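Local structure of hypothetical protein, similar to alpha-acetolactate decarboxylase (Staphylococcus aureus subsp. aureus, 1XV2) at residues M124-M129 against G188-F193; G35-A40 against A157-F162; V115-T120 against V198-Q203; L90-Q95 against E194-V199. The protein is of unknown function but probably catalyses the decarboxylation of alpha-acetolactate to acetoin at a bound zinc ion. All blocks are in the same frame, centred on the assembly; numbering follows the deposited sequence.

Contact 1 (M124-M129 against G188-F193). With ZN (zinc ion), chain E.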
loop_
_atom_site.group_PDB
_atom_site.type_symbol
_atom_site.label_atom_id
_atom_site.label_comp_id
_atom_site.label_asym_id
_atom_site.label_seq_id
_atom_site.Cartn_x
_atom_site.Cartn_y
_atom_site.Cartn_z
HETATM N N MSE A 124 1.607 -3.376 31.884
HETATM C CA MSE A 124 0.835 -3.267 30.651
HETATM C C MSE A 124 0.094 -1.939 30.700
HETATM O O MSE A 124 -0.545 -1.613 31.698
HETATM C CB MSE A 124 -0.154 -4.440 30.525
HETATM C CG MSE A 124 -1.007 -4.436 29.255
HETATM SE SE MSE A 124 -0.027 -4.362 27.585
HETATM C CE MSE A 124 0.817 -6.101 27.628
ATOM N N HIS A 125 0.201 -1.171 29.621
ATOM C CA HIS A 125 -0.435 0.137 29.526
ATOM C C HIS A 125 -1.153 0.251 28.181
ATOM O O HIS A 125 -0.516 0.221 27.133
ATOM C CB HIS A 125 0.639 1.227 29.653
ATOM C CG HIS A 125 0.111 2.625 29.572
ATOM N ND1 HIS A 125 0.922 3.732 29.702
ATOM C CD2 HIS A 125 -1.141 3.100 29.365
ATOM C CE1 HIS A 125 0.194 4.828 29.580
ATOM N NE2 HIS A 125 -1.061 4.472 29.375
ATOM N N VAL A 126 -2.476 0.380 28.216
ATOM C CA VAL A 126 -3.261 0.488 26.988
ATOM C C VAL A 126 -4.243 1.647 27.024
ATOM O O VAL A 126 -4.482 2.252 28.072
ATOM C CB VAL A 126 -4.111 -0.786 26.732
ATOM C CG1 VAL A 126 -3.234 -2.024 26.725
ATOM C CG2 VAL A 126 -5.199 -0.907 27.791
ATOM N N ARG A 127 -4.813 1.945 25.863
ATOM C CA ARG A 127 -5.828 2.975 25.753
ATOM C C ARG A 127 -7.009 2.319 25.057
ATOM O O ARG A 127 -6.850 1.305 24.370
ATOM C CB ARG A 127 -5.329 4.188 24.945
ATOM C CG ARG A 127 -4.998 3.936 23.476
ATOM C CD ARG A 127 -6.224 3.995 22.556
ATOM N NE ARG A 127 -5.870 3.698 21.166
ATOM C CZ ARG A 127 -5.209 4.523 20.359
ATOM N NH1 ARG A 127 -4.826 5.720 20.788
ATOM N NH2 ARG A 127 -4.905 4.142 19.124
HETATM N N MSE A 128 -8.196 2.868 25.274
HETATM C CA MSE A 128 -9.400 2.358 24.635
HETATM C C MSE A 128 -9.977 3.557 23.900
HETATM O O MSE A 128 -10.581 4.442 24.511
HETATM C CB MSE A 128 -10.393 1.835 25.678
HETATM C CG MSE A 128 -9.861 0.697 26.544
HETATM SE SE MSE A 128 -8.944 1.315 28.135
HETATM C CE MSE A 128 -10.467 1.484 29.322
HETATM N N MSE A 129 -9.763 3.600 22.590
HETATM C CA MSE A 129 -10.236 4.721 21.791
HETATM C C MSE A 129 -11.716 4.996 22.029
HETATM O O MSE A 129 -12.558 4.124 21.821
HETATM C CB MSE A 129 -9.993 4.450 20.303
HETATM C CG MSE A 129 -10.106 5.689 19.418
HETATM SE SE MSE A 129 -8.694 6.966 19.744
HETATM C CE MSE A 129 -7.374 6.264 18.516
ATOM N N GLY A 188 -6.763 -3.564 24.985
ATOM C CA GLY A 188 -6.775 -2.313 24.252
ATOM C C GLY A 188 -5.568 -2.131 23.349
ATOM O O GLY A 188 -4.861 -3.087 23.029
ATOM N N HIS A 189 -5.354 -0.890 22.926
ATOM C CA HIS A 189 -4.234 -0.520 22.066
ATOM C C HIS A 189 -3.042 -0.288 22.999
ATOM O O HIS A 189 -3.093 0.586 23.862
ATOM C CB HIS A 189 -4.582 0.770 21.315
ATOM C CG HIS A 189 -3.463 1.315 20.482
ATOM N ND1 HIS A 189 -3.262 0.945 19.170
ATOM C CD2 HIS A 189 -2.505 2.229 20.765
ATOM C CE1 HIS A 189 -2.233 1.612 18.678
ATOM N NE2 HIS A 189 -1.755 2.397 19.627
ATOM N N VAL A 190 -1.981 -1.074 22.829
ATOM C CA VAL A 190 -0.800 -0.968 23.686
ATOM C C VAL A 190 0.013 0.311 23.487
ATOM O O VAL A 190 0.417 0.637 22.369
ATOM C CB VAL A 190 0.141 -2.179 23.483
ATOM C CG1 VAL A 190 1.401 -2.022 24.342
ATOM C CG2 VAL A 190 -0.588 -3.464 23.850
ATOM N N LEU A 191 0.246 1.024 24.587
ATOM C CA LEU A 191 1.027 2.260 24.574
ATOM C C LEU A 191 2.398 1.978 25.169
ATOM O O LEU A 191 3.386 2.616 24.812
ATOM C CB LEU A 191 0.340 3.346 25.407
ATOM C CG LEU A 191 -1.008 3.876 24.921
ATOM C CD1 LEU A 191 -1.517 4.935 25.895
ATOM C CD2 LEU A 191 -0.852 4.462 23.524
ATOM N N ASP A 192 2.448 1.015 26.081
ATOM C CA ASP A 192 3.698 0.650 26.732
ATOM C C ASP A 192 3.512 -0.667 27.476
ATOM O O ASP A 192 2.384 -1.042 27.816
ATOM C CB ASP A 192 4.117 1.768 27.698
ATOM C CG ASP A 192 5.470 1.524 28.344
ATOM O OD1 ASP A 192 6.338 0.875 27.722
ATOM O OD2 ASP A 192 5.672 2.006 29.478
ATOM N N PHE A 193 4.615 -1.374 27.711
ATOM C CA PHE A 193 4.561 -2.641 28.427
ATOM C C PHE A 193 5.946 -3.134 28.827
ATOM O O PHE A 193 6.967 -2.671 28.313
ATOM C CB PHE A 193 3.862 -3.709 27.571
ATOM C CG PHE A 193 4.664 -4.157 26.384
ATOM C CD1 PHE A 193 5.444 -5.309 26.448
ATOM C CD2 PHE A 193 4.655 -3.421 25.204
ATOM C CE1 PHE A 193 6.203 -5.718 25.353
ATOM C CE2 PHE A 193 5.412 -3.822 24.104
ATOM C CZ PHE A 193 6.188 -4.973 24.179
HETATM ZN ZN ZN E . -4.809 0.455 17.529
HETATM O O HOH W 1 3.448 3.381 30.901
HETATM O O HOH W 2 -6.649 1.853 18.275
HETATM O O HOH W 3 -5.160 2.626 16.326
HETATM O O HOH W 4 -6.728 0.860 16.014
#
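With CG lodged between its own backbone N and carbonyl carbon (chi1 64°) and a second bend at chi2, Arg127 folds back over His189, whose ring swings anti to its backbone N. The guanidinium consequently lies flat on the imidazole: the group centres are 3.9 Å apart, the planes 25° from parallel, and NH2 sits over the middle of the ring. Met129 CE lies over the opposite guanidinium face, toward its rim. His189 ND1 binds zinc at 2.3 Å, alongside His176, His178 and three waters, and Arg127 NH2 donates to one of those waters at 3.0 Å. Beyond the two strands, Arg127 NE forms a salt bridge with Glu48 and NH1 bonds Gln146, while the terminal carboxylate of Glu237 takes His189 NE2.

Farther along this antiparallel pair, His125 O accepts from Leu191 N at 2.8 Å and from Asp192 N at 3.2 Å, the double grip of a classic beta bulge. The bulge brings Leu191 CB over the His125 ring, a CH-pi contact 4.2 Å from the centroid. His125 NE2 bonds Glu148, while ND1 shares a water with Asp192 OD2. On the face that carries Met124, Val126, Val190 and Phe193 the contacts are apolar; the selenium of Met124, a selenomethionine, is 3.9 Å from Val190 CG2.

A long arginine with a flat, multiply donating guanidinium suits this place: it braces one face of a metal ligand and grips a zinc-bound water, making it a second-shell residue that probably helps to order the metal site.

Contact 2 (G35-A40 against A157-F162)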
loop_
_atom_site.group_PDB
_atom_site.type_symbol
_atom_site.label_atom_id
_atom_site.label_comp_id
_atom_site.label_asym_id
_atom_site.label_seq_id
_atom_site.Cartn_x
_atom_site.Cartn_y
_atom_site.Cartn_z
ATOM N N GLY A 35 -8.429 -13.864 8.063
ATOM C CA GLY A 35 -7.446 -14.131 9.098
ATOM C C GLY A 35 -7.978 -14.570 10.444
ATOM O O GLY A 35 -9.186 -14.728 10.632
ATOM N N ASN A 36 -7.057 -14.763 11.386
ATOM C CA ASN A 36 -7.389 -15.186 12.741
ATOM C C ASN A 36 -6.613 -14.388 13.789
ATOM O O ASN A 36 -6.798 -14.580 14.992
ATOM C CB ASN A 36 -7.086 -16.673 12.916
ATOM C CG ASN A 36 -5.701 -17.043 12.430
ATOM O OD1 ASN A 36 -4.718 -16.370 12.741
ATOM N ND2 ASN A 36 -5.613 -18.125 11.667
ATOM N N LEU A 37 -5.744 -13.496 13.327
ATOM C CA LEU A 37 -4.952 -12.666 14.224
ATOM C C LEU A 37 -4.823 -11.262 13.655
ATOM O O LEU A 37 -4.427 -11.085 12.503
ATOM C CB LEU A 37 -3.561 -13.274 14.425
ATOM C CG LEU A 37 -2.574 -12.475 15.283
ATOM C CD1 LEU A 37 -1.580 -13.422 15.932
ATOM C CD2 LEU A 37 -1.863 -11.438 14.428
ATOM N N GLY A 38 -5.158 -10.263 14.467
ATOM C CA GLY A 38 -5.070 -8.894 13.999
ATOM C C GLY A 38 -5.635 -7.858 14.950
ATOM O O GLY A 38 -5.927 -8.137 16.114
ATOM N N ILE A 39 -5.800 -6.650 14.430
ATOM C CA ILE A 39 -6.301 -5.533 15.209
ATOM C C ILE A 39 -7.265 -4.706 14.370
ATOM O O ILE A 39 -7.239 -4.762 13.142
ATOM C CB ILE A 39 -5.143 -4.621 15.635
ATOM C CG1 ILE A 39 -4.459 -4.057 14.385
ATOM C CG2 ILE A 39 -4.141 -5.407 16.462
ATOM C CD1 ILE A 39 -3.227 -3.236 14.669
ATOM N N ALA A 40 -8.101 -3.924 15.043
ATOM C CA ALA A 40 -9.063 -3.070 14.361
ATOM C C ALA A 40 -9.818 -2.221 15.372
ATOM O O ALA A 40 -9.403 -2.074 16.522
ATOM C CB ALA A 40 -10.050 -3.927 13.554
ATOM N N ALA A 157 -2.020 -11.826 25.794
ATOM C CA ALA A 157 -1.322 -11.850 24.521
ATOM C C ALA A 157 -1.385 -10.519 23.799
ATOM O O ALA A 157 -2.411 -9.835 23.807
ATOM C CB ALA A 157 -1.906 -12.945 23.631
ATOM N N ILE A 158 -0.266 -10.156 23.185
ATOM C CA ILE A 158 -0.172 -8.936 22.402
ATOM C C ILE A 158 -0.112 -9.400 20.957
ATOM O O ILE A 158 0.620 -10.333 20.636
ATOM C CB ILE A 158 1.135 -8.154 22.670
ATOM C CG1 ILE A 158 1.121 -7.534 24.070
ATOM C CG2 ILE A 158 1.320 -7.088 21.598
ATOM C CD1 ILE A 158 2.388 -6.761 24.398
ATOM N N VAL A 159 -0.886 -8.762 20.092
ATOM C CA VAL A 159 -0.869 -9.101 18.676
ATOM C C VAL A 159 -0.786 -7.785 17.929
ATOM O O VAL A 159 -1.307 -6.766 18.387
ATOM C CB VAL A 159 -2.141 -9.876 18.231
ATOM C CG1 VAL A 159 -2.267 -11.165 19.027
ATOM C CG2 VAL A 159 -3.381 -9.011 18.400
ATOM N N GLY A 160 -0.110 -7.797 16.790
ATOM C CA GLY A 160 0.019 -6.580 16.021
ATOM C C GLY A 160 0.802 -6.770 14.746
ATOM O O GLY A 160 1.091 -7.897 14.337
ATOM N N PHE A 161 1.165 -5.657 14.124
ATOM C CA PHE A 161 1.899 -5.692 12.873
ATOM C C PHE A 161 2.952 -4.606 12.801
ATOM O O PHE A 161 2.835 -3.562 13.441
ATOM C CB PHE A 161 0.933 -5.497 11.706
ATOM C CG PHE A 161 -0.164 -6.505 11.659
ATOM C CD1 PHE A 161 0.070 -7.784 11.167
ATOM C CD2 PHE A 161 -1.437 -6.182 12.120
ATOM C CE1 PHE A 161 -0.951 -8.733 11.134
ATOM C CE2 PHE A 161 -2.463 -7.121 12.094
ATOM C CZ PHE A 161 -2.220 -8.400 11.598
ATOM N N PHE A 162 3.977 -4.864 12.004
ATOM C CA PHE A 162 5.037 -3.898 11.793
ATOM C C PHE A 162 4.867 -3.411 10.364
ATOM O O PHE A 162 4.721 -4.216 9.441
ATOM C CB PHE A 162 6.412 -4.545 11.945
ATOM C CG PHE A 162 7.549 -3.608 11.655
ATOM C CD1 PHE A 162 7.985 -2.701 12.618
ATOM C CD2 PHE A 162 8.161 -3.605 10.408
ATOM C CE1 PHE A 162 9.014 -1.803 12.345
ATOM C CE2 PHE A 162 9.192 -2.711 10.122
ATOM C CZ PHE A 162 9.619 -1.806 11.096
#
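Leu37 meets Val159 and Phe161 where two sheets pack together. From its CB the chain turns anti to the backbone N (chi1 177°), which carries Leu37 CG to 4.0 Å from Val159 CB. There it forks: Leu37 CD1 slides past Val159 CG1 at 3.9 Å, the two side chains pointing opposite ways, and Leu37 CD2 reaches Phe161 CZ at 4.2 Å, wedged between the valine and the ring.

The strands cross steeply, at 78°, with axes 5.8 Å apart, and Gly38 stands against Gly160 at the crossing. Phe161 CE2 lies 3.7 Å from Gly38 CA, so the ring packs directly on the backbone there. The same ring turns its edge to the backbone, CZ lying 3.6 Å from Leu37 O. One residue past Gly38, Ile39 CG2 touches Val159 O at 3.7 Å.

Strand 37-42 belongs to the mixed sheet and strand 154-163 to the curled antiparallel one, so this is a face-to-face packing of two sheets in the core. Ile39 also touches the zinc ligands His176 and His178.

Branched aliphatics and a phenyl ring suit such a seam because they interlock without needing polar partners; adhesion is mainly dispersion, with some carbons against backbone carbonyls, and Ile39 probably gives an apolar flank beside the metal ligands.

Contact 3 (V115-T120 against V198-Q203)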
loop_
_atom_site.group_PDB
_atom_site.type_symbol
_atom_site.label_atom_id
_atom_site.label_comp_id
_atom_site.label_asym_id
_atom_site.label_seq_id
_atom_site.Cartn_x
_atom_site.Cartn_y
_atom_site.Cartn_z
ATOM N N VAL A 115 3.331 -10.021 14.655
ATOM C CA VAL A 115 3.928 -10.495 15.891
ATOM C C VAL A 115 2.884 -10.958 16.883
ATOM O O VAL A 115 1.741 -10.495 16.883
ATOM C CB VAL A 115 4.773 -9.403 16.583
ATOM C CG1 VAL A 115 5.866 -8.924 15.651
ATOM C CG2 VAL A 115 3.883 -8.249 17.010
ATOM N N LYS A 116 3.298 -11.886 17.731
ATOM C CA LYS A 116 2.440 -12.417 18.769
ATOM C C LYS A 116 3.349 -12.593 19.971
ATOM O O LYS A 116 4.364 -13.285 19.894
ATOM C CB LYS A 116 1.838 -13.760 18.349
ATOM C CG LYS A 116 0.798 -14.274 19.329
ATOM C CD LYS A 116 0.107 -15.532 18.833
ATOM C CE LYS A 116 -0.990 -15.954 19.802
ATOM N NZ LYS A 116 -1.744 -17.150 19.332
ATOM N N ILE A 117 2.996 -11.934 21.066
ATOM C CA ILE A 117 3.771 -11.994 22.298
ATOM C C ILE A 117 2.830 -12.485 23.387
ATOM O O ILE A 117 1.923 -11.763 23.792
ATOM C CB ILE A 117 4.304 -10.595 22.671
ATOM C CG1 ILE A 117 5.128 -10.035 21.508
ATOM C CG2 ILE A 117 5.134 -10.674 23.947
ATOM C CD1 ILE A 117 5.455 -8.562 21.629
ATOM N N TYR A 118 3.040 -13.715 23.850
ATOM C CA TYR A 118 2.176 -14.297 24.873
ATOM C C TYR A 118 2.916 -14.739 26.129
ATOM O O TYR A 118 3.979 -15.350 26.051
ATOM C CB TYR A 118 1.417 -15.502 24.310
ATOM C CG TYR A 118 0.571 -16.175 25.362
ATOM C CD1 TYR A 118 -0.629 -15.603 25.785
ATOM C CD2 TYR A 118 1.022 -17.325 26.013
ATOM C CE1 TYR A 118 -1.356 -16.149 26.838
ATOM C CE2 TYR A 118 0.304 -17.880 27.070
ATOM C CZ TYR A 118 -0.881 -17.286 27.479
ATOM O OH TYR A 118 -1.575 -17.807 28.551
ATOM N N GLY A 119 2.328 -14.447 27.284
ATOM C CA GLY A 119 2.934 -14.821 28.550
ATOM C C GLY A 119 2.539 -13.860 29.654
ATOM O O GLY A 119 1.424 -13.332 29.654
ATOM N N THR A 120 3.449 -13.629 30.595
ATOM C CA THR A 120 3.185 -12.717 31.699
ATOM C C THR A 120 3.862 -11.365 31.467
ATOM O O THR A 120 4.979 -11.292 30.960
ATOM C CB THR A 120 3.683 -13.304 33.033
ATOM O OG1 THR A 120 5.073 -13.630 32.922
ATOM C CG2 THR A 120 2.896 -14.559 33.390
ATOM N N VAL A 198 7.709 -14.261 28.438
ATOM C CA VAL A 198 6.846 -14.446 27.277
ATOM C C VAL A 198 7.526 -15.187 26.139
ATOM O O VAL A 198 8.726 -15.458 26.178
ATOM C CB VAL A 198 6.381 -13.092 26.704
ATOM C CG1 VAL A 198 5.595 -12.317 27.748
ATOM C CG2 VAL A 198 7.590 -12.295 26.237
ATOM N N VAL A 199 6.732 -15.512 25.124
ATOM C CA VAL A 199 7.220 -16.180 23.926
ATOM C C VAL A 199 6.838 -15.254 22.775
ATOM O O VAL A 199 5.712 -14.758 22.725
ATOM C CB VAL A 199 6.538 -17.552 23.712
ATOM C CG1 VAL A 199 6.961 -18.142 22.369
ATOM C CG2 VAL A 199 6.906 -18.496 24.844
ATOM N N VAL A 200 7.774 -15.006 21.869
ATOM C CA VAL A 200 7.515 -14.136 20.734
ATOM C C VAL A 200 7.464 -14.918 19.427
ATOM O O VAL A 200 8.376 -15.688 19.115
ATOM C CB VAL A 200 8.603 -13.043 20.595
ATOM C CG1 VAL A 200 8.289 -12.144 19.407
ATOM C CG2 VAL A 200 8.695 -12.222 21.880
ATOM N N GLU A 201 6.392 -14.710 18.670
ATOM C CA GLU A 201 6.220 -15.362 17.376
ATOM C C GLU A 201 6.165 -14.285 16.299
ATOM O O GLU A 201 5.462 -13.281 16.442
ATOM C CB GLU A 201 4.930 -16.184 17.353
ATOM C CG GLU A 201 4.985 -17.433 18.209
ATOM C CD GLU A 201 3.637 -18.113 18.322
ATOM O OE1 GLU A 201 2.734 -17.540 18.970
ATOM O OE2 GLU A 201 3.476 -19.214 17.760
ATOM N N ILE A 202 6.914 -14.492 15.223
ATOM C CA ILE A 202 6.950 -13.534 14.128
ATOM C C ILE A 202 6.594 -14.196 12.803
ATOM O O ILE A 202 6.831 -15.392 12.606
ATOM C CB ILE A 202 8.354 -12.908 13.976
ATOM C CG1 ILE A 202 8.794 -12.270 15.290
ATOM C CG2 ILE A 202 8.338 -11.851 12.881
ATOM C CD1 ILE A 202 10.187 -11.665 15.234
ATOM N N GLN A 203 6.017 -13.409 11.901
ATOM C CA GLN A 203 5.659 -13.883 10.572
ATOM C C GLN A 203 5.986 -12.766 9.588
ATOM O O GLN A 203 5.504 -11.642 9.735
ATOM C CB GLN A 203 4.172 -14.224 10.488
ATOM C CG GLN A 203 3.763 -14.757 9.119
ATOM C CD GLN A 203 2.278 -15.039 9.005
ATOM O OE1 GLN A 203 1.820 -15.591 8.005
ATOM N NE2 GLN A 203 1.517 -14.658 10.025
#
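Segments 115-118 and 198-203 run antiparallel at 169°, their axes 4.7 Å apart, with Lys116 and Tyr118 as hydrogen-bonded partners of Glu201 and Val199, and Glu201 N donating to Lys116 O at 2.8 Å. The long side chains of Lys116 and Glu201 lie side by side and point the same way. The lysine is extended throughout, so its methylenes run past the carboxylate and Lys116 CD comes within 3.3 Å of Glu201 OE1. Its NZ stays 4.5 Å from that oxygen, beyond a salt bridge, and has a weak, long ion pair with Asp53. Such flexible, amphipathic chains suit a partly exposed sheet face, where apolar stems can pack and charged ends reach water.

The pair is part of the curled antiparallel sheet, in which strand 113-118 lies between 154-163 and 198-204. Its other face is covered by Ile102 of helix 95-105 and carries beta-branched residues, which fit extended backbones well. Ile117 CG1 meets Val200 CG2 at 4.2 Å, and Val115 and Ile202 continue this row more loosely. At the end of the row, Ile117 CG2 also reaches Val198 CG2 at 3.7 Å.

At the corner, Gly119 adopts backbone angles (phi 151°, psi -147°) accessible to a residue with no side chain; without a CB it lies close against Val198, whose CG1 packs 3.7 Å from Gly119 CA. Tyr118, on the lysine's face, sends its OH to Asp182 and Arg155.

Contact 4 (L90-Q95 against E194-V199)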
loop_
_atom_site.group_PDB
_atom_site.type_symbol
_atom_site.label_atom_id
_atom_site.label_comp_id
_atom_site.label_asym_id
_atom_site.label_seq_id
_atom_site.Cartn_x
_atom_site.Cartn_y
_atom_site.Cartn_z
ATOM N N LEU A 90 11.567 -14.326 25.721
ATOM C CA LEU A 90 12.104 -13.066 26.225
ATOM C C LEU A 90 11.673 -12.926 27.675
ATOM O O LEU A 90 10.571 -13.337 28.043
ATOM C CB LEU A 90 11.582 -11.875 25.417
ATOM C CG LEU A 90 12.080 -11.722 23.976
ATOM C CD1 LEU A 90 11.487 -10.454 23.366
ATOM C CD2 LEU A 90 13.599 -11.652 23.957
ATOM N N GLN A 91 12.541 -12.350 28.500
ATOM C CA GLN A 91 12.231 -12.175 29.912
ATOM C C GLN A 91 12.767 -10.860 30.457
ATOM O O GLN A 91 13.800 -10.369 30.007
ATOM C CB GLN A 91 12.831 -13.319 30.734
ATOM C CG GLN A 91 12.372 -14.708 30.331
ATOM C CD GLN A 91 13.077 -15.789 31.128
ATOM O OE1 GLN A 91 14.305 -15.886 31.111
ATOM N NE2 GLN A 91 12.303 -16.605 31.836
ATOM N N GLN A 92 12.047 -10.302 31.428
ATOM C CA GLN A 92 12.441 -9.061 32.089
ATOM C C GLN A 92 13.005 -8.003 31.138
ATOM O O GLN A 92 14.172 -7.626 31.254
ATOM C CB GLN A 92 13.487 -9.372 33.162
ATOM C CG GLN A 92 13.032 -10.357 34.226
ATOM C CD GLN A 92 11.884 -9.820 35.061
ATOM O OE1 GLN A 92 11.880 -8.652 35.449
ATOM N NE2 GLN A 92 10.910 -10.675 35.353
ATOM N N LEU A 93 12.179 -7.527 30.209
ATOM C CA LEU A 93 12.606 -6.510 29.246
ATOM C C LEU A 93 11.545 -5.435 29.026
ATOM O O LEU A 93 10.341 -5.687 29.144
ATOM C CB LEU A 93 12.941 -7.152 27.897
ATOM C CG LEU A 93 14.103 -8.145 27.829
ATOM C CD1 LEU A 93 14.245 -8.644 26.397
ATOM C CD2 LEU A 93 15.396 -7.478 28.296
ATOM N N SER A 94 12.013 -4.235 28.694
ATOM C CA SER A 94 11.145 -3.093 28.439
ATOM C C SER A 94 10.549 -3.196 27.042
ATOM O O SER A 94 10.989 -4.015 26.237
ATOM C CB SER A 94 11.950 -1.799 28.535
ATOM O OG SER A 94 12.960 -1.778 27.543
ATOM N N GLN A 95 9.557 -2.358 26.756
ATOM C CA GLN A 95 8.932 -2.363 25.443
ATOM C C GLN A 95 9.982 -2.090 24.362
ATOM O O GLN A 95 10.074 -2.830 23.381
ATOM C CB GLN A 95 7.810 -1.318 25.378
ATOM C CG GLN A 95 7.401 -0.951 23.963
ATOM C CD GLN A 95 6.095 -0.177 23.902
ATOM O OE1 GLN A 95 5.011 -0.761 23.930
ATOM N NE2 GLN A 95 6.195 1.145 23.825
ATOM N N GLU A 194 5.962 -4.073 29.765
ATOM C CA GLU A 194 7.200 -4.674 30.235
ATOM C C GLU A 194 6.940 -6.168 30.379
ATOM O O GLU A 194 6.054 -6.581 31.131
ATOM C CB GLU A 194 7.610 -4.072 31.581
ATOM C CG GLU A 194 8.810 -4.754 32.221
ATOM C CD GLU A 194 9.330 -4.004 33.438
ATOM O OE1 GLU A 194 8.527 -3.737 34.360
ATOM O OE2 GLU A 194 10.541 -3.686 33.472
ATOM N N VAL A 195 7.699 -6.978 29.650
ATOM C CA VAL A 195 7.521 -8.422 29.710
ATOM C C VAL A 195 8.198 -9.053 30.921
ATOM O O VAL A 195 9.273 -8.625 31.338
ATOM C CB VAL A 195 8.073 -9.109 28.444
ATOM C CG1 VAL A 195 7.316 -8.624 27.217
ATOM C CG2 VAL A 195 9.568 -8.824 28.306
ATOM N N ASP A 196 7.545 -10.055 31.501
ATOM C CA ASP A 196 8.116 -10.774 32.631
ATOM C C ASP A 196 8.703 -12.026 32.003
ATOM O O ASP A 196 9.915 -12.229 31.991
ATOM C CB ASP A 196 7.039 -11.171 33.644
ATOM C CG ASP A 196 7.621 -11.867 34.866
ATOM O OD1 ASP A 196 8.525 -12.713 34.702
ATOM O OD2 ASP A 196 7.175 -11.575 35.992
ATOM N N ASP A 197 7.818 -12.860 31.466
ATOM C CA ASP A 197 8.218 -14.093 30.805
ATOM C C ASP A 197 7.224 -14.326 29.673
ATOM O O ASP A 197 6.036 -14.549 29.919
ATOM C CB ASP A 197 8.179 -15.265 31.786
ATOM C CG ASP A 197 8.902 -16.487 31.257
ATOM O OD1 ASP A 197 8.632 -16.900 30.109
ATOM O OD2 ASP A 197 9.742 -17.039 31.994
ATOM N N VAL A 198 7.709 -14.261 28.438
ATOM C CA VAL A 198 6.846 -14.446 27.277
ATOM C C VAL A 198 7.526 -15.187 26.139
ATOM O O VAL A 198 8.726 -15.458 26.178
ATOM C CB VAL A 198 6.381 -13.092 26.704
ATOM C CG1 VAL A 198 5.595 -12.317 27.748
ATOM C CG2 VAL A 198 7.590 -12.295 26.237
ATOM N N VAL A 199 6.732 -15.512 25.124
ATOM C CA VAL A 199 7.220 -16.180 23.926
ATOM C C VAL A 199 6.838 -15.254 22.775
ATOM O O VAL A 199 5.712 -14.758 22.725
ATOM C CB VAL A 199 6.538 -17.552 23.712
ATOM C CG1 VAL A 199 6.961 -18.142 22.369
ATOM C CG2 VAL A 199 6.906 -18.496 24.844
HETATM O O HOH W 5 11.960 -6.177 34.460
#
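The amides of Gln91 and Gln92 stand nearly at right angles to the carboxylates of Asp197 and Asp196. Asp197 OD2 comes in the plane of the Gln91 amide, 2.6 Å from NE2, yet the donor approaches from above the carboxylate plane, the two planes being 84° apart. In the neighbouring pair, Gln92 NE2 lies 3.2 Å from Asp196 OD1; the bend at chi2 (-64°) curls the amide back beside the aspartate. Gln92 OE1 takes a bond from Lys122 and another from a water at 2.7 Å, which bonds weakly to Glu194.

Underneath, the backbones pair antiparallel around a corner. Leu90 and Val198 exchange two bonds, Gln92 N donates to Asp196 O at 2.9 Å, and Val195 N to Leu93 O at 3.0 Å. Gln92 and Leu93 together face Val195 in a G1 beta bulge, Gln92 taking the left-handed helical conformation. On the inner face Leu93 CB packs 3.8 Å from Val195 CG2, and Val98 of helix 95-105 covers both. Ser94 then N-caps that helix, its OG bonded to the backbone N of Asp97.

Polar groups thus line the outer side of this sheet corner, one water joining Gln92 and Glu194, and apolar ones the inner. The Gln91 amide gives Asp197 a neutral donor, and Lys122, bonded to Gln92 OE1 and touching Glu194 and Asp196, probably adds positive charge among the acids.

In the fold
Contacts 1 and 2 lie in the buried core, whereas contacts 3 and 4 are partly exposed. All four reach the curled antiparallel sheet: contacts 1, 3 and 4 join strands within it, and contact 2 packs it against the mixed sheet. Contacts 1 and 4 share strand 187-195, with Gln95 weakly bonded to Leu191 O; contacts 3 and 4 share Val198 and Val199. Ile158 links contact 2 to Met124 and Phe193 of contact 1, and bonds Ile117 of contact 3 through its backbone. Chemistry follows depth: zinc coordination and arginine stacking in contact 1, apolar side-chain packing without polar pairing in contact 2, charged and amide groups facing outward in contacts 3 and 4.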